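Local coordinates for dual specificity protein phosphatase 8 (Homo sapiens, PDB 4JMK) that probably dephosphorylates phosphotyrosine, phosphoserine and phosphothreonine in mitogen-activated protein kinases, through its dual-specificity catalytic domain, at residues G28-P40 with I45-D57. The protein carries 1 engineered substitution. Sequence-based numbering, arbitrary orientation.
With SO4 (sulfate ion), chain D.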
ATOM      1  N   GLY A  28      12.354   2.523  13.031  1.00 21.37           N
ATOM      2  CA  GLY A  28      11.596   3.710  13.396  1.00 18.16           C
ATOM      3  C   GLY A  28      10.214   3.789  12.762  1.00 24.77           C
ATOM      4  O   GLY A  28       9.702   4.878  12.525  1.00 19.29           O
ATOM      5  N   ILE A  29       9.597   2.644  12.490  1.00 17.21           N
ATOM      6  CA  ILE A  29       8.269   2.652  11.852  1.00 18.30           C
ATOM      7  C   ILE A  29       7.142   2.838  12.867  1.00 17.51           C
ATOM      8  O   ILE A  29       6.953   2.004  13.771  1.00 19.70           O
ATOM      9  CB  ILE A  29       8.044   1.362  11.032  1.00 16.96           C
ATOM     10  CG1 ILE A  29       9.152   1.231   9.987  1.00 17.67           C
ATOM     11  CG2 ILE A  29       6.660   1.388  10.342  1.00 12.34           C
ATOM     12  CD1 ILE A  29       9.142  -0.105   9.255  1.00 29.08           C
ATOM     13  N   SER A  30       6.381   3.925  12.712  1.00 15.44           N
ATOM     14  CA  SER A  30       5.339   4.285  13.677  1.00 19.29           C
ATOM     15  C   SER A  30       3.927   4.282  13.085  1.00 15.53           C
ATOM     16  O   SER A  30       2.949   4.276  13.831  1.00 18.03           O
ATOM     17  CB  SER A  30       5.642   5.649  14.325  1.00 20.76           C
ATOM     18  OG  SER A  30       5.491   6.731  13.402  1.00 17.85           O
ATOM     19  N   TYR A  31       3.823   4.276  11.753  1.00 14.42           N
ATOM     20  CA  TYR A  31       2.526   4.200  11.066  1.00 10.19           C
ATOM     21  C   TYR A  31       2.336   2.835  10.411  1.00 14.48           C
ATOM     22  O   TYR A  31       3.282   2.288   9.830  1.00 14.59           O
ATOM     23  CB  TYR A  31       2.458   5.239   9.944  1.00 13.74           C
ATOM     24  CG  TYR A  31       2.135   6.648  10.380  1.00 17.84           C
ATOM     25  CD1 TYR A  31       3.074   7.429  11.034  1.00 20.68           C
ATOM     26  CD2 TYR A  31       0.899   7.207  10.098  1.00 20.14           C
ATOM     27  CE1 TYR A  31       2.785   8.726  11.405  1.00 28.46           C
ATOM     28  CE2 TYR A  31       0.598   8.500  10.465  1.00 23.56           C
ATOM     29  CZ  TYR A  31       1.542   9.251  11.117  1.00 29.28           C
ATOM     30  OH  TYR A  31       1.243  10.540  11.484  1.00 32.83           O
ATOM     31  N   VAL A  32       1.111   2.325  10.465  1.00 14.65           N
ATOM     32  CA  VAL A  32       0.775   1.015   9.888  1.00 15.69           C
ATOM     33  C   VAL A  32      -0.525   1.054   9.092  1.00 16.44           C
ATOM     34  O   VAL A  32      -1.580   1.472   9.606  1.00 17.72           O
ATOM     35  CB  VAL A  32       0.629  -0.074  10.970  1.00 11.50           C
ATOM     36  CG1 VAL A  32       0.082  -1.393  10.341  1.00 12.26           C
ATOM     37  CG2 VAL A  32       1.975  -0.333  11.656  1.00 14.67           C
ATOM     38  N   LEU A  33      -0.443   0.615   7.836  1.00 16.05           N
ATOM     39  CA  LEU A  33      -1.618   0.410   6.996  1.00 16.52           C
ATOM     40  C   LEU A  33      -1.792  -1.092   6.817  1.00 20.16           C
ATOM     41  O   LEU A  33      -0.975  -1.750   6.173  1.00 15.56           O
ATOM     42  CB  LEU A  33      -1.437   1.098   5.636  1.00 14.23           C
ATOM     43  CG  LEU A  33      -2.626   1.121   4.679  1.00 19.67           C
ATOM     44  CD1 LEU A  33      -3.851   1.605   5.354  1.00 23.80           C
ATOM     45  CD2 LEU A  33      -2.313   2.023   3.469  1.00 19.56           C
ATOM     46  N   ASN A  34      -2.855  -1.621   7.408  1.00 14.83           N
ATOM     47  CA  ASN A  34      -3.096  -3.056   7.514  1.00 13.06           C
ATOM     48  C   ASN A  34      -4.192  -3.426   6.530  1.00 17.09           C
ATOM     49  O   ASN A  34      -5.369  -3.099   6.750  1.00 19.99           O
ATOM     50  CB  ASN A  34      -3.545  -3.334   8.950  1.00 16.82           C
ATOM     51  CG  ASN A  34      -3.857  -4.792   9.218  1.00 23.97           C
ATOM     52  OD1 ASN A  34      -4.196  -5.559   8.317  1.00 20.94           O
ATOM     53  ND2 ASN A  34      -3.793  -5.170  10.489  1.00 22.84           N
ATOM     54  N   ALA A  35      -3.811  -4.098   5.443  1.00 17.07           N
ATOM     55  CA  ALA A  35      -4.763  -4.448   4.393  1.00 17.43           C
ATOM     56  C   ALA A  35      -5.211  -5.883   4.587  1.00 22.48           C
ATOM     57  O   ALA A  35      -4.733  -6.786   3.899  1.00 24.23           O
ATOM     58  CB  ALA A  35      -4.127  -4.274   3.018  1.00 19.08           C
ATOM     59  N   SER A  36      -6.109  -6.094   5.546  1.00 20.47           N
ATOM     60  CA  SER A  36      -6.594  -7.432   5.879  1.00 21.72           C
ATOM     61  C   SER A  36      -7.745  -7.324   6.863  1.00 24.39           C
ATOM     62  O   SER A  36      -7.942  -6.269   7.469  1.00 18.86           O
ATOM     63  CB  SER A  36      -5.486  -8.245   6.541  1.00 27.44           C
ATOM     64  OG  SER A  36      -5.402  -7.903   7.919  1.00 24.00           O
ATOM     65  N   ASN A  37      -8.505  -8.409   7.030  1.00 27.59           N
ATOM     66  CA  ASN A  37      -9.510  -8.471   8.087  1.00 30.16           C
ATOM     67  C   ASN A  37      -8.949  -9.151   9.328  1.00 32.59           C
ATOM     68  O   ASN A  37      -9.348  -8.844  10.456  1.00 36.37           O
ATOM     69  CB  ASN A  37     -10.752  -9.259   7.632  1.00 27.65           C
ATOM     70  CG  ASN A  37     -11.574  -8.515   6.604  1.00 34.26           C
ATOM     71  OD1 ASN A  37     -11.999  -7.381   6.832  1.00 32.70           O
ATOM     72  ND2 ASN A  37     -11.795  -9.149   5.455  1.00 31.73           N
ATOM     73  N   SER A  38      -8.036 -10.093   9.113  1.00 25.38           N
ATOM     74  CA  SER A  38      -7.633 -11.009  10.183  1.00 30.82           C
ATOM     75  C   SER A  38      -6.353 -10.614  10.909  1.00 29.31           C
ATOM     76  O   SER A  38      -6.167 -10.981  12.064  1.00 31.06           O
ATOM     77  CB  SER A  38      -7.496 -12.430   9.634  1.00 34.56           C
ATOM     78  OG  SER A  38      -6.599 -12.455   8.537  1.00 44.77           O
ATOM     79  N   CYS A  39      -5.469  -9.869  10.245  1.00 26.48           N
ATOM     80  CA  CYS A  39      -4.209  -9.485  10.877  1.00 19.37           C
ATOM     81  C   CYS A  39      -4.474  -8.447  11.959  1.00 21.42           C
ATOM     82  O   CYS A  39      -5.204  -7.478  11.741  1.00 27.16           O
ATOM     83  CB  CYS A  39      -3.210  -8.925   9.859  1.00 24.49           C
ATOM     84  SG  CYS A  39      -2.941  -9.950   8.373  1.00 32.98           S
ATOM     85  N   PRO A  40      -3.880  -8.649  13.141  1.00 30.64           N
ATOM     86  CA  PRO A  40      -4.089  -7.731  14.267  1.00 28.09           C
ATOM     87  C   PRO A  40      -3.227  -6.473  14.156  1.00 24.90           C
ATOM     88  O   PRO A  40      -2.152  -6.512  13.535  1.00 24.49           O
ATOM     89  CB  PRO A  40      -3.621  -8.560  15.467  1.00 34.15           C
ATOM     90  CG  PRO A  40      -2.533  -9.445  14.897  1.00 29.82           C
ATOM     91  CD  PRO A  40      -2.986  -9.774  13.483  1.00 30.09           C
ATOM     92  N   ILE A  45       1.659  -0.052  18.421  1.00 20.59           N
ATOM     93  CA  ILE A  45       1.303   0.991  17.457  1.00 19.02           C
ATOM     94  C   ILE A  45       0.106   1.812  17.958  1.00 18.42           C
ATOM     95  O   ILE A  45      -0.880   1.242  18.432  1.00 23.16           O
ATOM     96  CB  ILE A  45       0.946   0.379  16.067  1.00 22.36           C
ATOM     97  CG1 ILE A  45       2.171  -0.294  15.429  1.00 14.86           C
ATOM     98  CG2 ILE A  45       0.385   1.441  15.142  1.00 16.71           C
ATOM     99  CD1 ILE A  45       3.381   0.664  15.189  1.00 17.22           C
ATOM    100  N   CYS A  46       0.191   3.142  17.837  1.00 20.29           N
ATOM    101  CA  CYS A  46      -0.887   4.060  18.257  1.00 19.18           C
ATOM    102  C   CYS A  46      -2.082   4.044  17.330  1.00 20.62           C
ATOM    103  O   CYS A  46      -1.926   4.032  16.105  1.00 26.28           O
ATOM    104  CB  CYS A  46      -0.363   5.499  18.301  1.00 26.32           C
ATOM    105  SG  CYS A  46       0.950   5.723  19.487  1.00 34.67           S
ATOM    106  N   GLU A  47      -3.280   4.090  17.902  1.00 20.02           N
ATOM    107  CA  GLU A  47      -4.501   4.065  17.098  1.00 20.09           C
ATOM    108  C   GLU A  47      -4.531   5.169  16.044  1.00 23.53           C
ATOM    109  O   GLU A  47      -4.973   4.950  14.909  1.00 21.13           O
ATOM    110  CB  GLU A  47      -5.741   4.152  17.991  1.00 24.36           C
ATOM    111  CG  GLU A  47      -7.043   3.888  17.242  1.00 37.79           C
ATOM    112  CD  GLU A  47      -7.117   2.472  16.673  1.00 48.41           C
ATOM    113  OE1 GLU A  47      -7.646   2.305  15.550  1.00 50.65           O
ATOM    114  OE2 GLU A  47      -6.659   1.525  17.355  1.00 46.85           O
ATOM    115  N   SER A  48      -4.042   6.352  16.401  1.00 17.55           N
ATOM    116  CA  SER A  48      -4.078   7.475  15.464  1.00 21.71           C
ATOM    117  C   SER A  48      -3.083   7.304  14.306  1.00 25.55           C
ATOM    118  O   SER A  48      -3.129   8.049  13.332  1.00 25.01           O
ATOM    119  CB  SER A  48      -3.797   8.797  16.188  1.00 22.74           C
ATOM    120  OG  SER A  48      -2.480   8.824  16.706  1.00 30.63           O
ATOM    121  N   ARG A  49      -2.174   6.341  14.427  1.00 19.65           N
ATOM    122  CA  ARG A  49      -1.207   6.062  13.372  1.00 19.62           C
ATOM    123  C   ARG A  49      -1.492   4.708  12.716  1.00 20.33           C
ATOM    124  O   ARG A  49      -0.600   4.069  12.151  1.00 16.84           O
ATOM    125  CB  ARG A  49       0.208   6.104  13.948  1.00 18.42           C
ATOM    126  CG  ARG A  49       0.613   7.508  14.427  1.00 22.31           C
ATOM    127  CD  ARG A  49       1.873   7.454  15.269  1.00 28.03           C
ATOM    128  NE  ARG A  49       2.433   8.774  15.544  1.00 30.37           N
ATOM    129  CZ  ARG A  49       2.019   9.593  16.509  1.00 48.95           C
ATOM    130  NH1 ARG A  49       1.005   9.252  17.307  1.00 38.98           N
ATOM    131  NH2 ARG A  49       2.617  10.770  16.667  1.00 54.41           N
ATOM    132  N   PHE A  50      -2.748   4.287  12.786  1.00 18.61           N
ATOM    133  CA  PHE A  50      -3.140   2.979  12.276  1.00 22.60           C
ATOM    134  C   PHE A  50      -4.357   3.096  11.381  1.00 21.69           C
ATOM    135  O   PHE A  50      -5.301   3.807  11.717  1.00 21.91           O
ATOM    136  CB  PHE A  50      -3.485   2.046  13.440  1.00 20.88           C
ATOM    137  CG  PHE A  50      -3.981   0.690  13.001  1.00 18.79           C
ATOM    138  CD1 PHE A  50      -3.080  -0.287  12.570  1.00 16.62           C
ATOM    139  CD2 PHE A  50      -5.340   0.400  12.993  1.00 19.73           C
ATOM    140  CE1 PHE A  50      -3.530  -1.530  12.160  1.00 18.10           C
ATOM    141  CE2 PHE A  50      -5.796  -0.851  12.586  1.00 23.48           C
ATOM    142  CZ  PHE A  50      -4.887  -1.811  12.167  1.00 18.19           C
ATOM    143  N   MET A  51      -4.349   2.381  10.260  1.00 15.54           N
ATOM    144  CA  MET A  51      -5.528   2.323   9.394  1.00 17.27           C
ATOM    145  C   MET A  51      -5.714   0.915   8.868  1.00 16.62           C
ATOM    146  O   MET A  51      -4.756   0.298   8.400  1.00 20.68           O
ATOM    147  CB  MET A  51      -5.387   3.287   8.214  1.00 18.39           C
ATOM    148  CG  MET A  51      -6.520   3.139   7.187  1.00 19.87           C
ATOM    149  SD  MET A  51      -6.294   4.221   5.761  1.00 27.36           S
ATOM    150  CE  MET A  51      -7.565   3.582   4.655  1.00 22.00           C
ATOM    151  N   ARG A  52      -6.939   0.402   8.945  1.00 20.30           N
ATOM    152  CA  ARG A  52      -7.250  -0.910   8.370  1.00 16.80           C
ATOM    153  C   ARG A  52      -7.980  -0.753   7.036  1.00 18.39           C
ATOM    154  O   ARG A  52      -8.881   0.075   6.919  1.00 21.04           O
ATOM    155  CB  ARG A  52      -8.119  -1.736   9.330  1.00 19.27           C
ATOM    156  CG  ARG A  52      -8.444  -3.156   8.806  1.00 24.24           C
ATOM    157  CD  ARG A  52      -9.173  -4.045   9.840  1.00 20.38           C
ATOM    158  NE  ARG A  52      -8.407  -4.239  11.072  1.00 23.48           N
ATOM    159  CZ  ARG A  52      -7.453  -5.158  11.236  1.00 22.91           C
ATOM    160  NH1 ARG A  52      -7.128  -5.988  10.245  1.00 20.24           N
ATOM    161  NH2 ARG A  52      -6.824  -5.257  12.398  1.00 22.02           N
ATOM    162  N   VAL A  53      -7.566  -1.536   6.039  1.00 17.93           N
ATOM    163  CA  VAL A  53      -8.352  -1.739   4.817  1.00 20.82           C
ATOM    164  C   VAL A  53      -8.882  -3.168   4.888  1.00 19.46           C
ATOM    165  O   VAL A  53      -8.147  -4.124   4.614  1.00 16.97           O
ATOM    166  CB  VAL A  53      -7.505  -1.566   3.549  1.00 22.14           C
ATOM    167  CG1 VAL A  53      -8.354  -1.843   2.294  1.00 22.24           C
ATOM    168  CG2 VAL A  53      -6.940  -0.171   3.499  1.00 23.21           C
ATOM    169  N   PRO A  54     -10.150  -3.316   5.301  1.00 25.34           N
ATOM    170  CA  PRO A  54     -10.708  -4.615   5.684  1.00 24.31           C
ATOM    171  C   PRO A  54     -11.066  -5.479   4.477  1.00 29.34           C
ATOM    172  O   PRO A  54     -12.242  -5.615   4.136  1.00 30.28           O
ATOM    173  CB  PRO A  54     -11.963  -4.226   6.477  1.00 29.83           C
ATOM    174  CG  PRO A  54     -12.410  -2.941   5.850  1.00 29.27           C
ATOM    175  CD  PRO A  54     -11.137  -2.226   5.430  1.00 21.39           C
ATOM    176  N   ILE A  55     -10.058  -6.072   3.844  1.00 27.22           N
ATOM    177  CA  ILE A  55     -10.295  -6.884   2.650  1.00 29.73           C
ATOM    178  C   ILE A  55      -9.627  -8.257   2.712  1.00 28.69           C
ATOM    179  O   ILE A  55      -8.549  -8.414   3.289  1.00 25.44           O
ATOM    180  CB  ILE A  55      -9.814  -6.156   1.373  1.00 26.71           C
ATOM    181  CG1 ILE A  55      -8.310  -5.853   1.460  1.00 24.29           C
ATOM    182  CG2 ILE A  55     -10.614  -4.879   1.155  1.00 28.91           C
ATOM    183  CD1 ILE A  55      -7.727  -5.208   0.211  1.00 28.22           C
ATOM    184  N   ASN A  56     -10.277  -9.241   2.094  1.00 25.40           N
ATOM    185  CA  ASN A  56      -9.753 -10.596   1.961  1.00 29.89           C
ATOM    186  C   ASN A  56      -8.961 -10.735   0.653  1.00 27.47           C
ATOM    187  O   ASN A  56      -9.185  -9.972  -0.282  1.00 30.94           O
ATOM    188  CB  ASN A  56     -10.939 -11.573   1.973  1.00 38.93           C
ATOM    189  CG  ASN A  56     -10.515 -13.023   2.110  1.00 61.67           C
ATOM    190  OD1 ASN A  56     -10.752 -13.839   1.217  1.00 70.13           O
ATOM    191  ND2 ASN A  56      -9.892 -13.354   3.234  1.00 67.09           N
ATOM    192  N   ASP A  57      -8.041 -11.696   0.572  1.00 26.71           N
ATOM    193  CA  ASP A  57      -7.267 -11.874  -0.662  1.00 28.39           C
ATOM    194  C   ASP A  57      -7.933 -12.869  -1.611  1.00 35.27           C
ATOM    195  O   ASP A  57      -7.648 -14.066  -1.559  1.00 38.29           O
ATOM    196  CB  ASP A  57      -5.837 -12.340  -0.358  1.00 30.55           C
ATOM    197  CG  ASP A  57      -4.974 -12.434  -1.607  1.00 34.59           C
ATOM    198  OD1 ASP A  57      -5.005 -11.492  -2.435  1.00 31.65           O
ATOM    199  OD2 ASP A  57      -4.263 -13.451  -1.765  1.00 39.26           O
TER
HETATM  200  S   SO4 D 502      -8.793 -12.151   5.835  1.00 46.53           S
HETATM  201  O1  SO4 D 502      -9.270 -12.760   7.072  1.00 45.05           O
HETATM  202  O2  SO4 D 502      -9.952 -11.654   5.096  1.00 49.20           O
HETATM  203  O3  SO4 D 502      -8.104 -13.168   5.043  1.00 51.44           O
HETATM  204  O4  SO4 D 502      -7.882 -11.046   6.132  1.00 31.17           O
HETATM  205  O   HOH W   1       2.617   4.264  16.606  1.00 17.50           O
HETATM  206  O   HOH W   2       4.840   8.950  15.159  1.00 37.38           O
HETATM  207  O   HOH W   3       2.907  11.933  13.721  1.00 40.82           O
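Val-32, Leu-33 and Asn-34 pair in parallel with Phe-50, Met-51 and Arg-52, the axes of strands 29-34 and 50-52 running 4.8 Å apart and only 5° from alignment. Four backbone bonds join them: Val-32 N to Arg-49 O, Met-51 N to Val-32 O, Asn-34 N to Met-51 O and Val-53 N to Asn-34 O. Strand 50-52 is an outermost strand of the sheet; strand 29-34 pairs on its other flank with strand 83-87. Just past strand 29-34, the side chain of Ala-35 is about 5 Å from the side chain of Ser-88, the engineered residue at the predicted phosphocysteine position.

At the start of the pairing Arg-49 CG sits over the Tyr-31 ring, 3.9 Å from its centroid, a CH-pi contact. One water links Ser-30 O to Cys-46 N. On the face of Leu-33 and Met-51, the two side chains lie side by side, Leu-33 CD1 3.6 Å from Met-51 CG, and helix 67-79 covers them. On the other face Val-32 touches both Ile-45 and Phe-50, and the Phe-50 ring also meets Asn-34, Phe-50 CE1 lying 3.7 Å from Asn-34 CB.

Arg-52, bent at chi3 (-59°), turns its guanidinium into the 36-39 loop. NH1 and NH2 grip Cys-39 O end-on, NH2 at 2.8 Å, while NH1 also reaches Ser-36 O at 2.9 Å, from above that carbonyl's plane. Asn-34 OD1 accepts from Ser-36 OG, which in turn accepts from Cys-39 N in an ST motif. A leucine in place of Arg-52 would probably leave Ser-36 O without this donor and Cys-39 O without two of its three, tying the loop less firmly to strand 50-52.

With Asn-34 ND2 as third donor to Cys-39 O, the guanidinium satisfies loop carbonyls and probably fixes the 36-39 turn against strand 50-52.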